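Local coordinates for dihydrodipicolinate synthase (Bacillus clausii KSM-K16, PDB 3E96), which probably catalyses the condensation of pyruvate with aspartate semialdehyde on the route to lysine, at residues B[195-200]-B[221-226]; B[18-23]-B[259-264]; B[41-46]-B[80-85]; B[216-221]-B[269-274]. All blocks are in the same frame, centred on the assembly; numbering follows the deposited sequence.

Overall arrangement
Four contacts of one eight-stranded parallel barrel illustrate how chemistry follows place in the fold. Interactions 1 and 2 are buried: in the first a methionine packs on the carbon chain of a glutamate, and in the second only branched aliphatic methyls meet. Interactions 3 and 4 are partly buried, and each adds a polar link to its apolar contact, a salt bridge in interaction 3 and an amide-to-carbonyl hydrogen bond in interaction 4. Helix 220-231 serves interactions 1 and 4, which share Gln-221, while helix 262-270 serves 2 and 4. Arg-41 and Asn-45 of interaction 3 touch residues of interaction 4, and the centres of 2 and 4 lie about 11 Å apart.

Interaction 1: residues B[195-200]-B[221-226]; sequences TAEKWA and QKAVEM
Met-226 extends from helix 220-231 and lays its thioether against Glu-197, a good example of a long unbranched chain bridging from a barrel helix to the loop beyond a barrel strand. The two side chains meet at a slant, and the methionine touches the aliphatic part of the glutamate, SD of Met-226 lying 3.7 Å from CG of Glu-197. Met-226 holds CG anti to its backbone N (chi1 180°) and leaves the helix as a straight chain; the bend comes only at chi3 (-84°), which swings the methyl to the backbone carbonyl of Glu-197, with CE of Met-226 at 3.4 Å from O of Glu-197. The same sulfur meets a second neighbour, SD of Met-226 to CB of Ala-200 being 3.8 Å.

Glu-197 turns at chi2 (93°), and its carboxylate heads away from the sulfur, bringing OE2 of Glu-197 to 3.3 Å from CB of Ala-223. No hydrogen bond crosses between the segments; the buried OE2 is instead satisfied by the hydroxyl of Ser-213. With an alanine in place of Met-226 the thioether is gone, and the methylenes of Glu-197 and the methyl of Ala-200 would probably be left beside a gap.

The contact joins the loop after strand 190-193 and the start of helix 200-206 to helix 220-231 in the outer layer of the barrel. Helix 235-252 packs against both partners, Ile-245 meeting Glu-197 and Trp-242 meeting Met-226. From the barrel wall, strand 210-213 contributes Phe-211, on which Glu-197 and Ala-200 both rest.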
loop_
_atom_site.group_PDB
_atom_site.type_symbol
_atom_site.label_atom_id
_atom_site.label_comp_id
_atom_site.label_asym_id
_atom_site.label_seq_id
_atom_site.Cartn_x
_atom_site.Cartn_y
_atom_site.Cartn_z
ATOM N N THR B 195 -9.803 -14.815 -1.168
ATOM C CA THR B 195 -10.498 -14.066 -2.208
ATOM C C THR B 195 -12.018 -14.250 -2.257
ATOM O O THR B 195 -12.662 -13.956 -3.263
ATOM C CB THR B 195 -9.873 -14.358 -3.586
ATOM O OG1 THR B 195 -9.722 -15.771 -3.759
ATOM C CG2 THR B 195 -8.488 -13.697 -3.681
ATOM N N ALA B 196 -12.563 -14.749 -1.150
ATOM C CA ALA B 196 -13.996 -14.937 -0.943
ATOM C C ALA B 196 -14.779 -15.936 -1.787
ATOM O O ALA B 196 -14.216 -16.757 -2.508
ATOM C CB ALA B 196 -14.696 -13.575 -0.968
ATOM N N GLU B 197 -16.100 -15.848 -1.670
ATOM C CA GLU B 197 -17.024 -16.762 -2.330
ATOM C C GLU B 197 -16.869 -17.062 -3.817
ATOM O O GLU B 197 -17.128 -18.189 -4.234
ATOM C CB GLU B 197 -18.467 -16.332 -2.033
ATOM C CG GLU B 197 -18.859 -16.533 -0.563
ATOM C CD GLU B 197 -18.634 -15.302 0.303
ATOM O OE1 GLU B 197 -17.798 -14.446 -0.058
ATOM O OE2 GLU B 197 -19.294 -15.196 1.361
ATOM N N LYS B 198 -16.462 -16.086 -4.623
ATOM C CA LYS B 198 -16.304 -16.355 -6.051
ATOM C C LYS B 198 -15.238 -17.426 -6.270
ATOM O O LYS B 198 -15.355 -18.268 -7.159
ATOM C CB LYS B 198 -15.904 -15.082 -6.809
ATOM C CG LYS B 198 -15.602 -15.322 -8.294
ATOM C CD LYS B 198 -15.316 -14.025 -9.040
ATOM C CE LYS B 198 -14.953 -14.301 -10.495
ATOM N NZ LYS B 198 -14.588 -13.060 -11.235
ATOM N N TRP B 199 -14.204 -17.404 -5.439
ATOM C CA TRP B 199 -13.106 -18.350 -5.584
ATOM C C TRP B 199 -13.096 -19.541 -4.631
ATOM O O TRP B 199 -12.396 -20.525 -4.873
ATOM C CB TRP B 199 -11.773 -17.594 -5.471
ATOM C CG TRP B 199 -11.568 -16.639 -6.603
ATOM C CD1 TRP B 199 -11.958 -15.331 -6.663
ATOM C CD2 TRP B 199 -10.985 -16.943 -7.873
ATOM N NE1 TRP B 199 -11.654 -14.804 -7.899
ATOM C CE2 TRP B 199 -11.057 -15.773 -8.660
ATOM C CE3 TRP B 199 -10.409 -18.096 -8.425
ATOM C CZ2 TRP B 199 -10.575 -15.722 -9.973
ATOM C CZ3 TRP B 199 -9.930 -18.045 -9.731
ATOM C CH2 TRP B 199 -10.017 -16.865 -10.489
ATOM N N ALA B 200 -13.880 -19.459 -3.562
ATOM C CA ALA B 200 -13.930 -20.518 -2.558
ATOM C C ALA B 200 -14.138 -21.946 -3.074
ATOM O O ALA B 200 -13.457 -22.866 -2.627
ATOM C CB ALA B 200 -15.000 -20.184 -1.505
ATOM N N GLN B 221 -26.079 -15.604 5.895
ATOM C CA GLN B 221 -26.657 -16.917 5.626
ATOM C C GLN B 221 -26.215 -17.489 4.276
ATOM O O GLN B 221 -26.097 -18.705 4.123
ATOM C CB GLN B 221 -28.190 -16.860 5.698
ATOM C CG GLN B 221 -28.880 -16.187 4.514
ATOM C CD GLN B 221 -28.865 -14.665 4.570
ATOM O OE1 GLN B 221 -29.382 -14.005 3.666
ATOM N NE2 GLN B 221 -28.280 -14.100 5.629
ATOM N N LYS B 222 -25.973 -16.622 3.296
ATOM C CA LYS B 222 -25.532 -17.089 1.982
ATOM C C LYS B 222 -24.127 -17.665 2.076
ATOM O O LYS B 222 -23.814 -18.671 1.436
ATOM C CB LYS B 222 -25.549 -15.951 0.959
ATOM C CG LYS B 222 -26.939 -15.538 0.508
ATOM C CD LYS B 222 -26.873 -14.492 -0.596
ATOM C CE LYS B 222 -28.270 -14.117 -1.086
ATOM N NZ LYS B 222 -28.988 -15.285 -1.675
ATOM N N ALA B 223 -23.279 -17.020 2.873
ATOM C CA ALA B 223 -21.912 -17.482 3.057
ATOM C C ALA B 223 -21.949 -18.822 3.780
ATOM O O ALA B 223 -21.222 -19.752 3.427
ATOM C CB ALA B 223 -21.116 -16.463 3.870
ATOM N N VAL B 224 -22.808 -18.917 4.793
ATOM C CA VAL B 224 -22.942 -20.149 5.561
ATOM C C VAL B 224 -23.415 -21.293 4.668
ATOM O O VAL B 224 -22.950 -22.421 4.801
ATOM C CB VAL B 224 -23.934 -19.977 6.741
ATOM C CG1 VAL B 224 -24.184 -21.322 7.415
ATOM C CG2 VAL B 224 -23.360 -18.998 7.758
ATOM N N GLU B 225 -24.337 -21.000 3.756
ATOM C CA GLU B 225 -24.841 -22.028 2.852
ATOM C C GLU B 225 -23.709 -22.595 1.998
ATOM O O GLU B 225 -23.650 -23.804 1.768
ATOM C CB GLU B 225 -25.928 -21.462 1.936
ATOM C CG GLU B 225 -27.130 -20.889 2.665
ATOM C CD GLU B 225 -28.199 -20.383 1.712
ATOM O OE1 GLU B 225 -29.073 -19.602 2.157
ATOM O OE2 GLU B 225 -28.171 -20.772 0.523
ATOM N N MET B 226 -22.812 -21.726 1.532
ATOM C CA MET B 226 -21.698 -22.181 0.705
ATOM C C MET B 226 -20.757 -23.060 1.514
ATOM O O MET B 226 -20.316 -24.101 1.033
ATOM C CB MET B 226 -20.907 -21.000 0.116
ATOM C CG MET B 226 -19.718 -21.445 -0.764
ATOM S SD MET B 226 -18.801 -20.118 -1.633
ATOM C CE MET B 226 -19.849 -19.927 -3.110
#

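Interaction 2: residues B[18-23]-B[259-264]; sequences IPITPF and NNVVVI
Ile-20 and Val-261 mark the nearest approach of the two backbones, CA of Ile-20 to CA of Val-261 being 7.5 Å, where the irregular chain 18-23 passes the turn that leads into helix 262-270. No hydrogen bond crosses between the segments, and three aliphatic side chains meet through their methyls.

One methyl of Ile-20 does the touching. Its CG1 takes the crowded position between the backbone N and the carbonyl carbon (chi1 54°), which leaves CG2 anti to the carbonyl carbon, on the side of Val-261 and Ile-264. There CG2 of Ile-20 meets CG2 of Ile-264 at 3.9 Å. The two isoleucines run antiparallel, one beside the other, and their closest point is this pair of methyls. A looser contact joins the same methyl to Val-261, CG2 of Ile-20 to CG1 of Val-261 being 4.4 Å. Val-261 and Ile-264 are three residues apart, about one helical turn, which lets both face Ile-20.

The hydroxyl of Thr-21 is hydrogen-bonded between Glu-70 and the Ser-57 carbonyl, and Lys-265 NZ hydrogen-bonds to O of Thr-21. The side chain of Ile-264 is about 4 Å from that of Thr-56, a predicted pyruvate-binding residue, and Tyr-119 of the second subunit packs on Val-261. In this (beta/alpha)8 TIM barrel the contact sets the loop after the first strand, 15-17, on helix 262-270, one of the helices that follow the barrel, with Lys-265 and Met-268 also touching Ile-20, Pro-19 resting on helix 32-43 and Ile-264 on Arg-252 of helix 235-252.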
loop_
_atom_site.group_PDB
_atom_site.type_symbol
_atom_site.label_atom_id
_atom_site.label_comp_id
_atom_site.label_asym_id
_atom_site.label_seq_id
_atom_site.Cartn_x
_atom_site.Cartn_y
_atom_site.Cartn_z
ATOM N N ILE B 18 -15.184 -10.519 7.538
ATOM C CA ILE B 18 -14.436 -9.268 7.631
ATOM C C ILE B 18 -15.468 -8.158 7.704
ATOM O O ILE B 18 -16.104 -7.826 6.707
ATOM C CB ILE B 18 -13.557 -9.023 6.384
ATOM C CG1 ILE B 18 -12.929 -10.337 5.902
ATOM C CG2 ILE B 18 -12.479 -7.994 6.718
ATOM C CD1 ILE B 18 -12.083 -11.049 6.926
ATOM N N PRO B 19 -15.624 -7.546 8.883
ATOM C CA PRO B 19 -16.602 -6.475 9.069
ATOM C C PRO B 19 -16.204 -5.144 8.467
ATOM O O PRO B 19 -15.023 -4.808 8.394
ATOM C CB PRO B 19 -16.707 -6.382 10.584
ATOM C CG PRO B 19 -15.261 -6.579 10.996
ATOM C CD PRO B 19 -14.805 -7.730 10.098
ATOM N N ILE B 20 -17.204 -4.391 8.026
ATOM C CA ILE B 20 -16.955 -3.061 7.500
ATOM C C ILE B 20 -16.789 -2.169 8.726
ATOM O O ILE B 20 -17.137 -2.565 9.845
ATOM C CB ILE B 20 -18.170 -2.503 6.732
ATOM C CG1 ILE B 20 -19.409 -2.560 7.638
ATOM C CG2 ILE B 20 -18.381 -3.266 5.450
ATOM C CD1 ILE B 20 -20.515 -1.584 7.250
ATOM N N THR B 21 -16.245 -0.976 8.517
ATOM C CA THR B 21 -16.126 0.005 9.586
ATOM C C THR B 21 -17.074 1.112 9.126
ATOM O O THR B 21 -16.767 1.864 8.198
ATOM C CB THR B 21 -14.707 0.596 9.714
ATOM O OG1 THR B 21 -13.768 -0.455 9.979
ATOM C CG2 THR B 21 -14.662 1.605 10.864
ATOM N N PRO B 22 -18.262 1.204 9.748
ATOM C CA PRO B 22 -19.231 2.236 9.366
ATOM C C PRO B 22 -18.673 3.639 9.579
ATOM O O PRO B 22 -18.194 3.953 10.666
ATOM C CB PRO B 22 -20.423 1.959 10.289
ATOM C CG PRO B 22 -20.290 0.492 10.596
ATOM C CD PRO B 22 -18.807 0.335 10.802
ATOM N N PHE B 23 -18.726 4.476 8.544
ATOM C CA PHE B 23 -18.241 5.849 8.655
ATOM C C PHE B 23 -19.400 6.798 8.377
ATOM O O PHE B 23 -20.183 6.571 7.454
ATOM C CB PHE B 23 -17.129 6.141 7.641
ATOM C CG PHE B 23 -15.886 5.321 7.829
ATOM C CD1 PHE B 23 -15.213 5.314 9.045
ATOM C CD2 PHE B 23 -15.356 4.592 6.763
ATOM C CE1 PHE B 23 -14.026 4.595 9.200
ATOM C CE2 PHE B 23 -14.174 3.871 6.906
ATOM C CZ PHE B 23 -13.506 3.871 8.125
ATOM N N ASN B 259 -14.382 -0.931 -6.077
ATOM C CA ASN B 259 -15.768 -1.068 -5.616
ATOM C C ASN B 259 -15.947 -2.053 -4.460
ATOM O O ASN B 259 -17.047 -2.181 -3.919
ATOM C CB ASN B 259 -16.645 -1.555 -6.775
ATOM C CG ASN B 259 -17.397 -0.434 -7.461
ATOM O OD1 ASN B 259 -17.088 0.740 -7.280
ATOM N ND2 ASN B 259 -18.391 -0.801 -8.267
ATOM N N ASN B 260 -14.871 -2.734 -4.079
ATOM C CA ASN B 260 -14.931 -3.767 -3.048
ATOM C C ASN B 260 -15.765 -3.516 -1.791
ATOM O O ASN B 260 -16.575 -4.363 -1.402
ATOM C CB ASN B 260 -13.514 -4.176 -2.643
ATOM C CG ASN B 260 -13.499 -5.407 -1.763
ATOM O OD1 ASN B 260 -13.885 -5.356 -0.595
ATOM N ND2 ASN B 260 -13.063 -6.526 -2.324
ATOM N N VAL B 261 -15.572 -2.369 -1.152
ATOM C CA VAL B 261 -16.315 -2.061 0.068
ATOM C C VAL B 261 -17.515 -1.154 -0.172
ATOM O O VAL B 261 -18.579 -1.354 0.419
ATOM C CB VAL B 261 -15.397 -1.395 1.124
ATOM C CG1 VAL B 261 -16.215 -0.981 2.355
ATOM C CG2 VAL B 261 -14.287 -2.361 1.530
ATOM N N VAL B 262 -17.355 -0.162 -1.041
ATOM C CA VAL B 262 -18.454 0.756 -1.295
ATOM C C VAL B 262 -19.708 0.033 -1.800
ATOM O O VAL B 262 -20.821 0.424 -1.455
ATOM C CB VAL B 262 -18.032 1.893 -2.266
ATOM C CG1 VAL B 262 -17.642 1.327 -3.616
ATOM C CG2 VAL B 262 -19.165 2.911 -2.386
ATOM N N VAL B 263 -19.539 -1.023 -2.594
ATOM C CA VAL B 263 -20.695 -1.787 -3.081
ATOM C C VAL B 263 -21.403 -2.438 -1.887
ATOM O O VAL B 263 -22.639 -2.458 -1.813
ATOM C CB VAL B 263 -20.277 -2.895 -4.083
ATOM C CG1 VAL B 263 -21.441 -3.859 -4.324
ATOM C CG2 VAL B 263 -19.851 -2.262 -5.403
ATOM N N ILE B 264 -20.617 -2.970 -0.954
ATOM C CA ILE B 264 -21.180 -3.596 0.239
ATOM C C ILE B 264 -21.980 -2.574 1.054
ATOM O O ILE B 264 -23.118 -2.839 1.466
ATOM C CB ILE B 264 -20.067 -4.192 1.141
ATOM C CG1 ILE B 264 -19.462 -5.427 0.473
ATOM C CG2 ILE B 264 -20.633 -4.567 2.507
ATOM C CD1 ILE B 264 -18.313 -6.044 1.247
#

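Interaction 3: residues B[41-46]-B[80-85]; sequences RIVDNG and GRALVV
Val-43 lays its CG2 methyl over one face of the Arg-81 guanidinium, 3.3 Å above the plane and over its centre, with CG2 of Val-43 only 3.4 Å from CZ of Arg-81. The two side chains cross at about a right angle. The other valine branch turns to the neighbouring residue, CG1 of Val-43 to CB of Ala-82 being 3.8 Å.

Asp-44 supplies the countercharge. Its salt bridge runs from OD1 of Asp-44 to NH1 of Arg-81 at 2.6 Å, a tight pair whose exact geometry is doubtful. Carboxylate and guanidinium planes stand 66° apart, so this is not the coplanar, two-nitrogen pairing. A bend at chi3 (-62°) folds the arginine into place, where NH2 bridges to Asp-40 and NE bonds to the carbonyl of Val-78. A leucine in place of Arg-81 has no guanidinium, and the carboxylates of Asp-44 and Asp-40 would probably be left without the charge that now pairs with both.

Far from the predicted active-site residues, the contact ties the end of helix 32-43 to the chain entering strand 83-88, at the end of the barrel where that strand begins. With NE, NH1 and NH2 each partnered and a methyl over one face, the guanidinium is probably held in one orientation.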
loop_
_atom_site.group_PDB
_atom_site.type_symbol
_atom_site.label_atom_id
_atom_site.label_comp_id
_atom_site.label_asym_id
_atom_site.label_seq_id
_atom_site.Cartn_x
_atom_site.Cartn_y
_atom_site.Cartn_z
ATOM N N ARG B 41 -24.766 -8.828 13.513
ATOM C CA ARG B 41 -25.312 -9.498 12.336
ATOM C C ARG B 41 -24.404 -10.638 11.894
ATOM O O ARG B 41 -24.870 -11.706 11.495
ATOM C CB ARG B 41 -25.486 -8.511 11.182
ATOM C CG ARG B 41 -26.111 -9.140 9.942
ATOM C CD ARG B 41 -26.345 -8.121 8.841
ATOM N NE ARG B 41 -27.232 -7.049 9.279
ATOM C CZ ARG B 41 -26.832 -5.813 9.559
ATOM N NH1 ARG B 41 -25.553 -5.482 9.441
ATOM N NH2 ARG B 41 -27.714 -4.909 9.965
ATOM N N ILE B 42 -23.100 -10.406 11.972
ATOM C CA ILE B 42 -22.133 -11.415 11.571
ATOM C C ILE B 42 -22.077 -12.614 12.518
ATOM O O ILE B 42 -22.354 -13.745 12.114
ATOM C CB ILE B 42 -20.715 -10.794 11.452
ATOM C CG1 ILE B 42 -20.688 -9.819 10.270
ATOM C CG2 ILE B 42 -19.662 -11.894 11.297
ATOM C CD1 ILE B 42 -19.391 -9.036 10.129
ATOM N N VAL B 43 -21.736 -12.364 13.777
ATOM C CA VAL B 43 -21.596 -13.441 14.750
ATOM C C VAL B 43 -22.876 -14.115 15.222
ATOM O O VAL B 43 -22.834 -15.254 15.680
ATOM C CB VAL B 43 -20.800 -12.967 15.983
ATOM C CG1 VAL B 43 -19.430 -12.460 15.545
ATOM C CG2 VAL B 43 -21.567 -11.890 16.719
ATOM N N ASP B 44 -24.009 -13.430 15.114
ATOM C CA ASP B 44 -25.271 -14.024 15.541
ATOM C C ASP B 44 -25.920 -14.840 14.437
ATOM O O ASP B 44 -27.012 -15.383 14.621
ATOM C CB ASP B 44 -26.257 -12.950 16.010
ATOM C CG ASP B 44 -25.912 -12.404 17.377
ATOM O OD1 ASP B 44 -25.479 -13.201 18.236
ATOM O OD2 ASP B 44 -26.084 -11.186 17.601
ATOM N N ASN B 45 -25.255 -14.931 13.289
ATOM C CA ASN B 45 -25.815 -15.687 12.179
ATOM C C ASN B 45 -24.927 -16.789 11.616
ATOM O O ASN B 45 -24.917 -17.024 10.408
ATOM C CB ASN B 45 -26.237 -14.741 11.052
ATOM C CG ASN B 45 -27.413 -13.870 11.439
ATOM O OD1 ASN B 45 -27.247 -12.715 11.833
ATOM N ND2 ASN B 45 -28.615 -14.431 11.345
ATOM N N GLY B 46 -24.179 -17.455 12.489
ATOM C CA GLY B 46 -23.342 -18.555 12.046
ATOM C C GLY B 46 -21.866 -18.331 11.782
ATOM O O GLY B 46 -21.154 -19.297 11.505
ATOM N N GLY B 80 -16.878 -13.258 23.415
ATOM C CA GLY B 80 -16.813 -14.711 23.367
ATOM C C GLY B 80 -17.602 -15.470 22.314
ATOM O O GLY B 80 -17.398 -16.673 22.158
ATOM N N ARG B 81 -18.493 -14.798 21.593
ATOM C CA ARG B 81 -19.298 -15.464 20.570
ATOM C C ARG B 81 -18.516 -15.927 19.337
ATOM O O ARG B 81 -19.024 -16.708 18.534
ATOM C CB ARG B 81 -20.445 -14.557 20.125
ATOM C CG ARG B 81 -21.516 -14.329 21.190
ATOM C CD ARG B 81 -22.644 -13.453 20.659
ATOM N NE ARG B 81 -22.171 -12.123 20.279
ATOM C CZ ARG B 81 -22.947 -11.174 19.766
ATOM N NH1 ARG B 81 -24.236 -11.403 19.568
ATOM N NH2 ARG B 81 -22.433 -9.992 19.447
ATOM N N ALA B 82 -17.291 -15.442 19.180
ATOM C CA ALA B 82 -16.478 -15.831 18.033
ATOM C C ALA B 82 -15.019 -15.493 18.270
ATOM O O ALA B 82 -14.692 -14.716 19.163
ATOM C CB ALA B 82 -16.979 -15.117 16.766
ATOM N N LEU B 83 -14.142 -16.093 17.475
ATOM C CA LEU B 83 -12.720 -15.812 17.586
ATOM C C LEU B 83 -12.507 -14.443 16.962
ATOM O O LEU B 83 -13.125 -14.116 15.946
ATOM C CB LEU B 83 -11.894 -16.849 16.821
ATOM C CG LEU B 83 -11.805 -18.254 17.418
ATOM C CD1 LEU B 83 -11.019 -19.166 16.481
ATOM C CD2 LEU B 83 -11.131 -18.175 18.780
ATOM N N VAL B 84 -11.643 -13.643 17.575
ATOM C CA VAL B 84 -11.345 -12.310 17.069
ATOM C C VAL B 84 -9.912 -12.289 16.552
ATOM O O VAL B 84 -8.970 -12.493 17.313
ATOM C CB VAL B 84 -11.504 -11.250 18.181
ATOM C CG1 VAL B 84 -11.104 -9.875 17.662
ATOM C CG2 VAL B 84 -12.946 -11.230 18.668
ATOM N N VAL B 85 -9.763 -12.062 15.250
ATOM C CA VAL B 85 -8.454 -12.006 14.614
ATOM C C VAL B 85 -8.200 -10.556 14.219
ATOM O O VAL B 85 -8.934 -9.989 13.410
ATOM C CB VAL B 85 -8.414 -12.895 13.359
ATOM C CG1 VAL B 85 -7.033 -12.821 12.710
ATOM C CG2 VAL B 85 -8.773 -14.336 13.734
#

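Interaction 4: residues B[216-221]-B[269-274]; sequences VNLLPQ and EMLRQN
Gln-273 sets its CG anti to the carbonyl carbon (chi1 -57°) and runs extended beyond it, and this stretch carries its terminal amide to the backbone of Leu-218. A Schellman motif ends helix 262-270 immediately before the glutamine: Arg-272, with positive phi, is the C-prime residue, its N bonding to Glu-269 O while Gln-273 N bonds to Met-268 O. The reversal turns the chain so that Leu-271 and Gln-273 both point at the segment 216-221.

Leu-271 makes the apolar half of the contact. Its CD1 meets CD1 of Leu-218 at 4.0 Å, the two leucines crossing at a slant and touching only through these end methyls. Leu-271 rests also on Leu-297 of helix 287-299, and Met-268 lies against Leu-218.

The contact links the 3-10 turn and loop after strand 210-213, on the way into helix 220-231, to the end of helix 262-270. Arg-41 of helix 32-43 touches Gln-273 and, by a weak hydrogen bond, Asn-217 O. The segment 216-221 lies close to Thr-56, predicted to bind pyruvate.

The polar half depends on one amide. NE2 of Gln-273 donates to O of Leu-218 at 3.2 Å, nearly straight at 175°, arriving in the carbonyl plane on a lone pair, and the acceptor lies in the glutamine's own amide plane. The other amide atom has no polar partner in the model: OE1 of Gln-273 is buried against carbon, 3.2 Å from CA and 3.3 Å from CB of Leu-218.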
loop_
_atom_site.group_PDB
_atom_site.type_symbol
_atom_site.label_atom_id
_atom_site.label_comp_id
_atom_site.label_asym_id
_atom_site.label_seq_id
_atom_site.Cartn_x
_atom_site.Cartn_y
_atom_site.Cartn_z
ATOM N N VAL B 216 -20.802 -11.457 4.362
ATOM C CA VAL B 216 -21.427 -11.647 5.672
ATOM C C VAL B 216 -21.925 -10.343 6.297
ATOM O O VAL B 216 -22.758 -10.373 7.205
ATOM C CB VAL B 216 -20.473 -12.335 6.679
ATOM C CG1 VAL B 216 -20.142 -13.746 6.202
ATOM C CG2 VAL B 216 -19.209 -11.514 6.849
ATOM N N ASN B 217 -21.423 -9.205 5.819
ATOM C CA ASN B 217 -21.861 -7.917 6.356
ATOM C C ASN B 217 -23.337 -7.648 6.093
ATOM O O ASN B 217 -23.970 -6.895 6.832
ATOM C CB ASN B 217 -21.041 -6.764 5.773
ATOM C CG ASN B 217 -19.644 -6.688 6.358
ATOM O OD1 ASN B 217 -18.668 -7.128 5.739
ATOM N ND2 ASN B 217 -19.543 -6.141 7.558
ATOM N N LEU B 218 -23.884 -8.247 5.038
ATOM C CA LEU B 218 -25.290 -8.044 4.717
ATOM C C LEU B 218 -26.105 -9.333 4.663
ATOM O O LEU B 218 -27.267 -9.344 5.067
ATOM C CB LEU B 218 -25.446 -7.300 3.384
ATOM C CG LEU B 218 -24.791 -7.881 2.124
ATOM C CD1 LEU B 218 -25.518 -7.368 0.886
ATOM C CD2 LEU B 218 -23.307 -7.495 2.087
ATOM N N LEU B 219 -25.497 -10.412 4.178
ATOM C CA LEU B 219 -26.193 -11.691 4.034
ATOM C C LEU B 219 -25.339 -12.871 4.485
ATOM O O LEU B 219 -24.950 -13.712 3.675
ATOM C CB LEU B 219 -26.594 -11.881 2.570
ATOM C CG LEU B 219 -27.497 -10.783 2.000
ATOM C CD1 LEU B 219 -27.484 -10.807 0.479
ATOM C CD2 LEU B 219 -28.908 -10.982 2.536
ATOM N N PRO B 220 -25.059 -12.962 5.791
ATOM C CA PRO B 220 -24.241 -14.053 6.324
ATOM C C PRO B 220 -24.764 -15.459 6.039
ATOM O O PRO B 220 -23.980 -16.401 5.944
ATOM C CB PRO B 220 -24.173 -13.737 7.818
ATOM C CG PRO B 220 -25.461 -13.017 8.073
ATOM C CD PRO B 220 -25.569 -12.106 6.877
ATOM N N GLN B 221 -26.079 -15.604 5.895
ATOM C CA GLN B 221 -26.657 -16.917 5.626
ATOM C C GLN B 221 -26.215 -17.489 4.276
ATOM O O GLN B 221 -26.097 -18.705 4.123
ATOM C CB GLN B 221 -28.190 -16.860 5.698
ATOM C CG GLN B 221 -28.880 -16.187 4.514
ATOM C CD GLN B 221 -28.865 -14.665 4.570
ATOM O OE1 GLN B 221 -29.382 -14.005 3.666
ATOM N NE2 GLN B 221 -28.280 -14.100 5.629
ATOM N N GLU B 269 -27.172 -0.341 2.923
ATOM C CA GLU B 269 -28.085 0.784 3.128
ATOM C C GLU B 269 -29.414 0.557 2.406
ATOM O O GLU B 269 -30.482 0.896 2.934
ATOM C CB GLU B 269 -27.446 2.092 2.649
ATOM C CG GLU B 269 -26.359 2.658 3.576
ATOM C CD GLU B 269 -26.899 3.152 4.911
ATOM O OE1 GLU B 269 -28.063 3.612 4.959
ATOM O OE2 GLU B 269 -26.152 3.106 5.914
ATOM N N MET B 270 -29.357 -0.008 1.204
ATOM C CA MET B 270 -30.577 -0.289 0.455
ATOM C C MET B 270 -31.426 -1.322 1.198
ATOM O O MET B 270 -32.651 -1.315 1.095
ATOM C CB MET B 270 -30.254 -0.807 -0.949
ATOM C CG MET B 270 -29.961 0.283 -1.965
ATOM S SD MET B 270 -29.914 -0.348 -3.662
ATOM C CE MET B 270 -31.613 -0.638 -3.962
ATOM N N LEU B 271 -30.770 -2.206 1.947
ATOM C CA LEU B 271 -31.477 -3.235 2.708
ATOM C C LEU B 271 -31.784 -2.738 4.117
ATOM O O LEU B 271 -32.103 -3.525 5.019
ATOM C CB LEU B 271 -30.636 -4.512 2.784
ATOM C CG LEU B 271 -30.313 -5.188 1.449
ATOM C CD1 LEU B 271 -29.348 -6.348 1.693
ATOM C CD2 LEU B 271 -31.592 -5.681 0.787
ATOM N N ARG B 272 -31.678 -1.425 4.291
ATOM C CA ARG B 272 -31.936 -0.764 5.562
ATOM C C ARG B 272 -31.033 -1.220 6.699
ATOM O O ARG B 272 -31.441 -1.253 7.861
ATOM C CB ARG B 272 -33.410 -0.922 5.950
ATOM C CG ARG B 272 -34.345 -0.181 5.008
ATOM C CD ARG B 272 -35.810 -0.467 5.296
ATOM N NE ARG B 272 -36.677 0.185 4.318
ATOM C CZ ARG B 272 -36.886 1.498 4.250
ATOM N NH1 ARG B 272 -36.291 2.314 5.110
ATOM N NH2 ARG B 272 -37.686 1.997 3.315
ATOM N N GLN B 273 -29.799 -1.577 6.351
ATOM C CA GLN B 273 -28.803 -1.981 7.333
ATOM C C GLN B 273 -27.863 -0.776 7.403
ATOM O O GLN B 273 -27.544 -0.176 6.373
ATOM C CB GLN B 273 -28.053 -3.231 6.858
ATOM C CG GLN B 273 -28.967 -4.421 6.567
ATOM C CD GLN B 273 -28.202 -5.639 6.065
ATOM O OE1 GLN B 273 -27.080 -5.519 5.575
ATOM N NE2 GLN B 273 -28.818 -6.814 6.170
ATOM N N ASN B 274 -27.432 -0.415 8.606
ATOM C CA ASN B 274 -26.565 0.746 8.795
ATOM C C ASN B 274 -25.101 0.514 8.441
ATOM O O ASN B 274 -24.425 -0.303 9.058
ATOM C CB ASN B 274 -26.678 1.229 10.239
ATOM C CG ASN B 274 -28.094 1.648 10.592
ATOM O OD1 ASN B 274 -28.657 1.206 11.596
ATOM N ND2 ASN B 274 -28.677 2.501 9.757
#